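Local coordinates for threonine synthase (Brucella melitensis bv. 1, PDB 4F4F), which probably catalyses the pyridoxal-phosphate-dependent conversion of O-phospho-L-homoserine and water into L-threonine and phosphate, the last step of threonine biosynthesis, at residues A[123-128]-A[155-160]; A[139-144]-A[163-168]. All blocks are in the same frame, centred on the assembly; numbering follows the deposited sequence.

How the contacts relate
The two contacts lie side by side in the pyridoxal-phosphate-dependent enzyme region, their centres about 12 Å apart. Along the chain their segments alternate: helix 117-134, strand 139-144, helix 148-157 and strand 163-170 follow one another. Contact 2 pairs the two parallel strands of a beta-alpha-beta unit in the five-stranded parallel sheet; contact 1 packs the end of that unit's connecting helix against helix 117-134. F157 of contact 1 also packs on the sheet, its CD2 lying 3.8 Å from I165 CD1, while M128 SD rests 3.7 Å from I141 CD1. Helix 117-134 begins at K117, the predicted cofactor lysine, so this layered packing ties the sheet to a helix that starts at the cofactor pocket.

Contact 1 (A[123-128]-A[155-160]); sequences LLARMM and EAFGGR
A125 in the middle of helix 117-134 comes within 5.4 Å of F157, CA to CA, just where helix 148-157 ends and a type II beta turn carries the chain from F157 to R160. The A125 methyl sits almost squarely over the F157 ring, CB 3.5 Å from the centroid and 9° off the normal, a CH-pi contact. The same CB lies 3.3 Å from A156 O, the oxygen that also accepts from R160 NH2. M128 comes to the rim of this ring: with its CG anti to the backbone N (chi1 -176°), the chain extends until SD lies 4.0 Å from F157 CE1, a Met-aromatic contact at the edge. R160 folds back at chi2 and chi3, laying CD 3.7 Å from A125 O. Its NH2 then donates to A156 O at 2.8 Å, with the acceptor in the guanidinium plane, and closes the turn onto the helix end. The extended R126 lays its guanidinium across that of R160, the planes 35° apart and the NH2 atoms 3.5 Å from each other. R126 NH1 bonds Q122 OE1, and its NH2 reaches E155 O through a water. Two like charges thus lie close together, a cost probably eased by these acceptors and by E83 and D129, which touch R126 and R160 respectively; the apolar half centres on the A125 methyl over the ring face, with M128 at the edge.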
ATOM      1  N   LEU A 123       9.705   6.054  -0.549  1.00 12.08           N
ATOM      2  CA  LEU A 123      10.978   5.349  -0.365  1.00 12.06           C
ATOM      3  C   LEU A 123      11.273   4.438  -1.554  1.00 12.40           C
ATOM      4  O   LEU A 123      12.416   4.404  -2.057  1.00 12.86           O
ATOM      5  CB  LEU A 123      10.978   4.563   0.956  1.00 11.58           C
ATOM      6  CG  LEU A 123      12.280   3.821   1.321  1.00 11.60           C
ATOM      7  CD1 LEU A 123      13.453   4.781   1.307  1.00 11.78           C
ATOM      8  CD2 LEU A 123      12.151   3.049   2.648  1.00 11.29           C
ATOM      9  N   LEU A 124      10.258   3.680  -1.990  1.00 12.57           N
ATOM     10  CA  LEU A 124      10.377   2.801  -3.171  1.00 13.23           C
ATOM     11  C   LEU A 124      10.959   3.552  -4.370  1.00 13.18           C
ATOM     12  O   LEU A 124      11.856   3.052  -5.044  1.00 13.43           O
ATOM     13  CB  LEU A 124       9.009   2.212  -3.590  1.00 13.77           C
ATOM     14  CG  LEU A 124       8.973   1.434  -4.921  1.00 14.96           C
ATOM     15  CD1 LEU A 124       9.978   0.280  -4.786  1.00 15.77           C
ATOM     16  CD2 LEU A 124       7.615   0.852  -5.267  1.00 15.89           C
ATOM     17  N   ALA A 125      10.446   4.737  -4.665  1.00 13.05           N
ATOM     18  CA  ALA A 125      10.921   5.469  -5.861  1.00 13.50           C
ATOM     19  C   ALA A 125      12.424   5.830  -5.726  1.00 13.77           C
ATOM     20  O   ALA A 125      13.176   5.728  -6.714  1.00 14.18           O
ATOM     21  CB  ALA A 125      10.060   6.686  -6.161  1.00 13.84           C
ATOM     22  N   ARG A 126      12.863   6.152  -4.507  1.00 13.55           N
ATOM     23  CA  ARG A 126      14.264   6.485  -4.239  1.00 13.72           C
ATOM     24  C   ARG A 126      15.167   5.267  -4.213  1.00 13.61           C
ATOM     25  O   ARG A 126      16.281   5.316  -4.724  1.00 13.95           O
ATOM     26  CB  ARG A 126      14.403   7.307  -2.938  1.00 13.72           C
ATOM     27  CG  ARG A 126      13.771   8.676  -3.059  1.00 13.86           C
ATOM     28  CD  ARG A 126      13.745   9.513  -1.791  1.00 13.78           C
ATOM     29  NE  ARG A 126      13.348  10.904  -2.048  1.00 14.09           N
ATOM     30  CZ  ARG A 126      12.079  11.316  -2.163  1.00 14.12           C
ATOM     31  NH1 ARG A 126      11.064  10.454  -2.064  1.00 13.84           N
ATOM     32  NH2 ARG A 126      11.807  12.581  -2.383  1.00 14.64           N
ATOM     33  N   MET A 127      14.696   4.166  -3.649  1.00 13.36           N
ATOM     34  CA  MET A 127      15.457   2.924  -3.657  1.00 13.32           C
ATOM     35  C   MET A 127      15.651   2.472  -5.098  1.00 13.93           C
ATOM     36  O   MET A 127      16.740   2.075  -5.491  1.00 14.13           O
ATOM     37  CB  MET A 127      14.741   1.822  -2.849  1.00 12.73           C
ATOM     38  CG  MET A 127      14.693   2.129  -1.364  1.00 12.46           C
ATOM     39  SD  MET A 127      14.215   0.735  -0.365  1.00 11.86           S
ATOM     40  CE  MET A 127      12.537   0.373  -0.924  1.00 11.79           C
ATOM     41  N   MET A 128      14.570   2.531  -5.889  1.00 14.58           N
ATOM     42  CA  MET A 128      14.632   2.127  -7.278  1.00 15.56           C
ATOM     43  C   MET A 128      15.594   3.031  -8.052  1.00 15.99           C
ATOM     44  O   MET A 128      16.364   2.544  -8.862  1.00 16.30           O
ATOM     45  CB  MET A 128      13.254   2.136  -7.921  1.00 16.73           C
ATOM     46  CG  MET A 128      13.266   1.625  -9.361  1.00 18.15           C
ATOM     47  SD  MET A 128      11.624   1.571 -10.143  1.00 20.63           S
ATOM     48  CE  MET A 128      10.668   0.646  -8.942  1.00 19.24           C
ATOM     49  N   GLU A 155       3.832  11.706  -7.313  1.00 14.45           N
ATOM     50  CA  GLU A 155       4.546  12.456  -6.282  1.00 15.65           C
ATOM     51  C   GLU A 155       5.813  11.781  -5.761  1.00 15.41           C
ATOM     52  O   GLU A 155       6.692  12.461  -5.228  1.00 15.89           O
ATOM     53  CB  GLU A 155       3.626  12.830  -5.109  1.00 17.43           C
ATOM     54  CG  GLU A 155       2.791  14.060  -5.391  1.00 19.21           C
ATOM     55  CD  GLU A 155       3.627  15.343  -5.497  1.00 20.68           C
ATOM     56  OE1 GLU A 155       4.553  15.568  -4.705  1.00 22.23           O
ATOM     57  OE2 GLU A 155       3.347  16.141  -6.372  1.00 22.58           O
ATOM     58  N   ALA A 156       5.896  10.457  -5.891  1.00 14.05           N
ATOM     59  CA  ALA A 156       7.077   9.700  -5.477  1.00 14.07           C
ATOM     60  C   ALA A 156       8.154   9.689  -6.569  1.00 13.73           C
ATOM     61  O   ALA A 156       9.328   9.889  -6.286  1.00 13.76           O
ATOM     62  CB  ALA A 156       6.686   8.270  -5.112  1.00 13.61           C
ATOM     63  N   PHE A 157       7.733   9.513  -7.831  1.00 13.57           N
ATOM     64  CA  PHE A 157       8.687   9.348  -8.947  1.00 14.21           C
ATOM     65  C   PHE A 157       9.029  10.652  -9.648  1.00 14.96           C
ATOM     66  O   PHE A 157      10.050  10.730 -10.319  1.00 15.82           O
ATOM     67  CB  PHE A 157       8.185   8.327  -9.961  1.00 13.57           C
ATOM     68  CG  PHE A 157       8.357   6.908  -9.508  1.00 13.74           C
ATOM     69  CD1 PHE A 157       9.562   6.260  -9.685  1.00 14.13           C
ATOM     70  CD2 PHE A 157       7.306   6.215  -8.925  1.00 13.50           C
ATOM     71  CE1 PHE A 157       9.737   4.947  -9.298  1.00 14.55           C
ATOM     72  CE2 PHE A 157       7.470   4.892  -8.548  1.00 14.09           C
ATOM     73  CZ  PHE A 157       8.679   4.257  -8.741  1.00 14.61           C
ATOM     74  N   GLY A 158       8.190  11.666  -9.452  1.00 15.66           N
ATOM     75  CA  GLY A 158       8.450  13.016  -9.926  1.00 16.70           C
ATOM     76  C   GLY A 158       9.835  13.471  -9.466  1.00 18.21           C
ATOM     77  O   GLY A 158      10.177  13.503  -8.268  1.00 17.98           O
ATOM     78  N   GLY A 159      10.680  13.784 -10.424  1.00 18.77           N
ATOM     79  CA  GLY A 159      11.965  14.350 -10.072  1.00 20.29           C
ATOM     80  C   GLY A 159      13.013  13.339  -9.731  1.00 20.77           C
ATOM     81  O   GLY A 159      14.112  13.741  -9.381  1.00 22.65           O
ATOM     82  N   ARG A 160      12.729  12.040  -9.862  1.00 19.63           N
ATOM     83  CA  ARG A 160      13.781  11.056  -9.737  1.00 20.45           C
ATOM     84  C   ARG A 160      14.683  11.176 -10.996  1.00 22.05           C
ATOM     85  O   ARG A 160      14.242  11.676 -12.057  1.00 22.93           O
ATOM     86  CB  ARG A 160      13.232   9.627  -9.538  1.00 19.35           C
ATOM     87  CG  ARG A 160      12.281   9.429  -8.349  1.00 18.75           C
ATOM     88  CD  ARG A 160      12.950   9.388  -6.985  1.00 19.20           C
ATOM     89  NE  ARG A 160      13.516  10.682  -6.584  1.00 20.27           N
ATOM     90  CZ  ARG A 160      12.834  11.679  -6.025  1.00 20.86           C
ATOM     91  NH1 ARG A 160      13.479  12.790  -5.701  1.00 22.15           N
ATOM     92  NH2 ARG A 160      11.512  11.588  -5.761  1.00 19.92           N
TER
HETATM   93  O   HOH W   1       9.316  13.211  -3.527  1.00 19.95           O

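Contact 2 (A[139-144]-A[163-168]); sequences ATIVGA and TDIFIL
I141 carries the closest-knit part of the pairing between 139-144 and 163-168, two parallel strands whose axes run 4.7 Å apart at 12°. Its N donates to D164 O at 2.8 Å and its O accepts from F166 N at 2.9 Å; G143 continues the alternation with F166 O and L168 N. On the face bearing I141 and I165, the I141 CG2 branch meets I165 CD1 at 3.8 Å, I165 reaching over because its CG1 stands anti to the backbone N (chi1 -176°). G143, having no side chain, is approached instead by I167 CD1, 3.9 Å from G143 O. On the reverse face T140 CG2 lies 3.5 Å from F166 CE1, whereas V142 CG1 and L168 CD1 are looser at 4.2 Å. The pairing is also slacker at its start: D164 N to A139 O stretches to 3.2 Å, and a water lies by A139 O. D164 OD1 there forms a salt bridge with R467, near the C-terminus. Helix 148-157, the crossover between these strands, covers I165 and I167; helices 199-211 and 455-465 cover the opposite face, where F166 stacks with H191 of the adjoining strand 190-196.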
ATOM      1  N   ALA A 139      14.477   3.380 -16.176  1.00 20.56           N
ATOM      2  CA  ALA A 139      13.186   2.674 -16.290  1.00 19.66           C
ATOM      3  C   ALA A 139      12.078   3.622 -16.734  1.00 18.48           C
ATOM      4  O   ALA A 139      12.117   4.814 -16.440  1.00 18.13           O
ATOM      5  CB  ALA A 139      12.804   2.007 -14.982  1.00 18.89           C
ATOM      6  N   THR A 140      11.069   3.058 -17.397  1.00 18.31           N
ATOM      7  CA  THR A 140       9.866   3.769 -17.784  1.00 17.14           C
ATOM      8  C   THR A 140       8.752   3.148 -16.924  1.00 16.87           C
ATOM      9  O   THR A 140       8.386   1.991 -17.115  1.00 17.96           O
ATOM     10  CB  THR A 140       9.590   3.591 -19.293  1.00 17.79           C
ATOM     11  OG1 THR A 140      10.713   4.077 -20.054  1.00 18.52           O
ATOM     12  CG2 THR A 140       8.313   4.330 -19.704  1.00 16.72           C
ATOM     13  N   ILE A 141       8.285   3.898 -15.933  1.00 16.16           N
ATOM     14  CA  ILE A 141       7.205   3.441 -15.027  1.00 15.90           C
ATOM     15  C   ILE A 141       5.875   3.687 -15.701  1.00 15.12           C
ATOM     16  O   ILE A 141       5.608   4.805 -16.147  1.00 15.25           O
ATOM     17  CB  ILE A 141       7.212   4.190 -13.676  1.00 15.81           C
ATOM     18  CG1 ILE A 141       8.638   4.179 -13.045  1.00 16.40           C
ATOM     19  CG2 ILE A 141       6.133   3.608 -12.739  1.00 15.42           C
ATOM     20  CD1 ILE A 141       9.099   2.834 -12.554  1.00 17.51           C
ATOM     21  N   VAL A 142       5.041   2.659 -15.793  1.00 15.24           N
ATOM     22  CA  VAL A 142       3.746   2.819 -16.464  1.00 15.26           C
ATOM     23  C   VAL A 142       2.640   2.231 -15.584  1.00 15.28           C
ATOM     24  O   VAL A 142       2.792   1.144 -15.064  1.00 16.79           O
ATOM     25  CB  VAL A 142       3.754   2.183 -17.885  1.00 16.36           C
ATOM     26  CG1 VAL A 142       2.417   2.433 -18.564  1.00 16.30           C
ATOM     27  CG2 VAL A 142       4.865   2.784 -18.767  1.00 16.81           C
ATOM     28  N   GLY A 143       1.572   2.983 -15.343  1.00 14.70           N
ATOM     29  CA  GLY A 143       0.419   2.461 -14.631  1.00 14.93           C
ATOM     30  C   GLY A 143      -0.886   3.124 -14.994  1.00 14.97           C
ATOM     31  O   GLY A 143      -0.908   4.152 -15.678  1.00 13.53           O
ATOM     32  N   ALA A 144      -1.982   2.501 -14.564  1.00 15.81           N
ATOM     33  CA  ALA A 144      -3.326   3.023 -14.760  1.00 15.93           C
ATOM     34  C   ALA A 144      -3.924   3.282 -13.390  1.00 16.93           C
ATOM     35  O   ALA A 144      -3.603   2.568 -12.434  1.00 17.15           O
ATOM     36  CB  ALA A 144      -4.176   2.014 -15.515  1.00 17.06           C
ATOM     37  N   THR A 163      14.156   7.546 -13.850  1.00 18.02           N
ATOM     38  CA  THR A 163      12.813   7.095 -14.232  1.00 17.50           C
ATOM     39  C   THR A 163      12.020   8.219 -14.893  1.00 17.23           C
ATOM     40  O   THR A 163      12.324   9.408 -14.702  1.00 17.53           O
ATOM     41  CB  THR A 163      12.009   6.552 -13.031  1.00 16.72           C
ATOM     42  OG1 THR A 163      11.916   7.558 -12.012  1.00 17.07           O
ATOM     43  CG2 THR A 163      12.659   5.288 -12.480  1.00 17.05           C
ATOM     44  N   ASP A 164      11.096   7.806 -15.767  1.00 16.83           N
ATOM     45  CA  ASP A 164      10.040   8.657 -16.332  1.00 16.35           C
ATOM     46  C   ASP A 164       8.759   7.871 -16.021  1.00 14.98           C
ATOM     47  O   ASP A 164       8.728   6.624 -16.142  1.00 14.96           O
ATOM     48  CB  ASP A 164      10.218   8.850 -17.840  1.00 17.81           C
ATOM     49  CG  ASP A 164      11.511   9.591 -18.178  1.00 20.10           C
ATOM     50  OD1 ASP A 164      11.588  10.793 -17.899  1.00 20.70           O
ATOM     51  OD2 ASP A 164      12.474   8.966 -18.680  1.00 22.21           O
ATOM     52  N   ILE A 165       7.733   8.581 -15.596  1.00 13.74           N
ATOM     53  CA  ILE A 165       6.501   7.947 -15.199  1.00 13.00           C
ATOM     54  C   ILE A 165       5.326   8.410 -16.051  1.00 12.72           C
ATOM     55  O   ILE A 165       5.182   9.614 -16.342  1.00 13.47           O
ATOM     56  CB  ILE A 165       6.252   8.136 -13.683  1.00 12.46           C
ATOM     57  CG1 ILE A 165       4.982   7.381 -13.234  1.00 12.18           C
ATOM     58  CG2 ILE A 165       6.189   9.614 -13.372  1.00 12.54           C
ATOM     59  CD1 ILE A 165       4.841   7.055 -11.756  1.00 11.96           C
ATOM     60  N   PHE A 166       4.536   7.432 -16.494  1.00 12.67           N
ATOM     61  CA  PHE A 166       3.359   7.652 -17.302  1.00 12.65           C
ATOM     62  C   PHE A 166       2.177   6.980 -16.586  1.00 12.13           C
ATOM     63  O   PHE A 166       2.188   5.770 -16.344  1.00 12.77           O
ATOM     64  CB  PHE A 166       3.532   7.040 -18.715  1.00 13.09           C
ATOM     65  CG  PHE A 166       4.750   7.545 -19.442  1.00 13.85           C
ATOM     66  CD1 PHE A 166       6.015   7.133 -19.055  1.00 14.36           C
ATOM     67  CD2 PHE A 166       4.637   8.458 -20.475  1.00 14.47           C
ATOM     68  CE1 PHE A 166       7.143   7.631 -19.705  1.00 15.54           C
ATOM     69  CE2 PHE A 166       5.749   8.946 -21.123  1.00 15.62           C
ATOM     70  CZ  PHE A 166       7.009   8.527 -20.754  1.00 15.79           C
ATOM     71  N   ILE A 167       1.188   7.788 -16.224  1.00 12.14           N
ATOM     72  CA  ILE A 167      -0.022   7.299 -15.588  1.00 11.56           C
ATOM     73  C   ILE A 167      -1.204   7.613 -16.492  1.00 11.71           C
ATOM     74  O   ILE A 167      -1.429   8.789 -16.889  1.00 11.62           O
ATOM     75  CB  ILE A 167      -0.236   7.959 -14.237  1.00 12.00           C
ATOM     76  CG1 ILE A 167       0.896   7.597 -13.242  1.00 12.04           C
ATOM     77  CG2 ILE A 167      -1.636   7.590 -13.713  1.00 11.95           C
ATOM     78  CD1 ILE A 167       1.025   6.121 -12.872  1.00 12.22           C
ATOM     79  N   LEU A 168      -1.944   6.564 -16.817  1.00 11.83           N
ATOM     80  CA  LEU A 168      -3.134   6.671 -17.605  1.00 12.51           C
ATOM     81  C   LEU A 168      -4.346   6.699 -16.654  1.00 12.76           C
ATOM     82  O   LEU A 168      -4.464   5.848 -15.744  1.00 12.95           O
ATOM     83  CB  LEU A 168      -3.230   5.452 -18.545  1.00 13.11           C
ATOM     84  CG  LEU A 168      -2.227   5.256 -19.691  1.00 13.00           C
ATOM     85  CD1 LEU A 168      -0.789   5.083 -19.225  1.00 13.06           C
ATOM     86  CD2 LEU A 168      -2.633   4.095 -20.568  1.00 13.31           C
TER
HETATM   87  O   HOH W   2      13.863   7.144 -17.845  1.00 27.40           O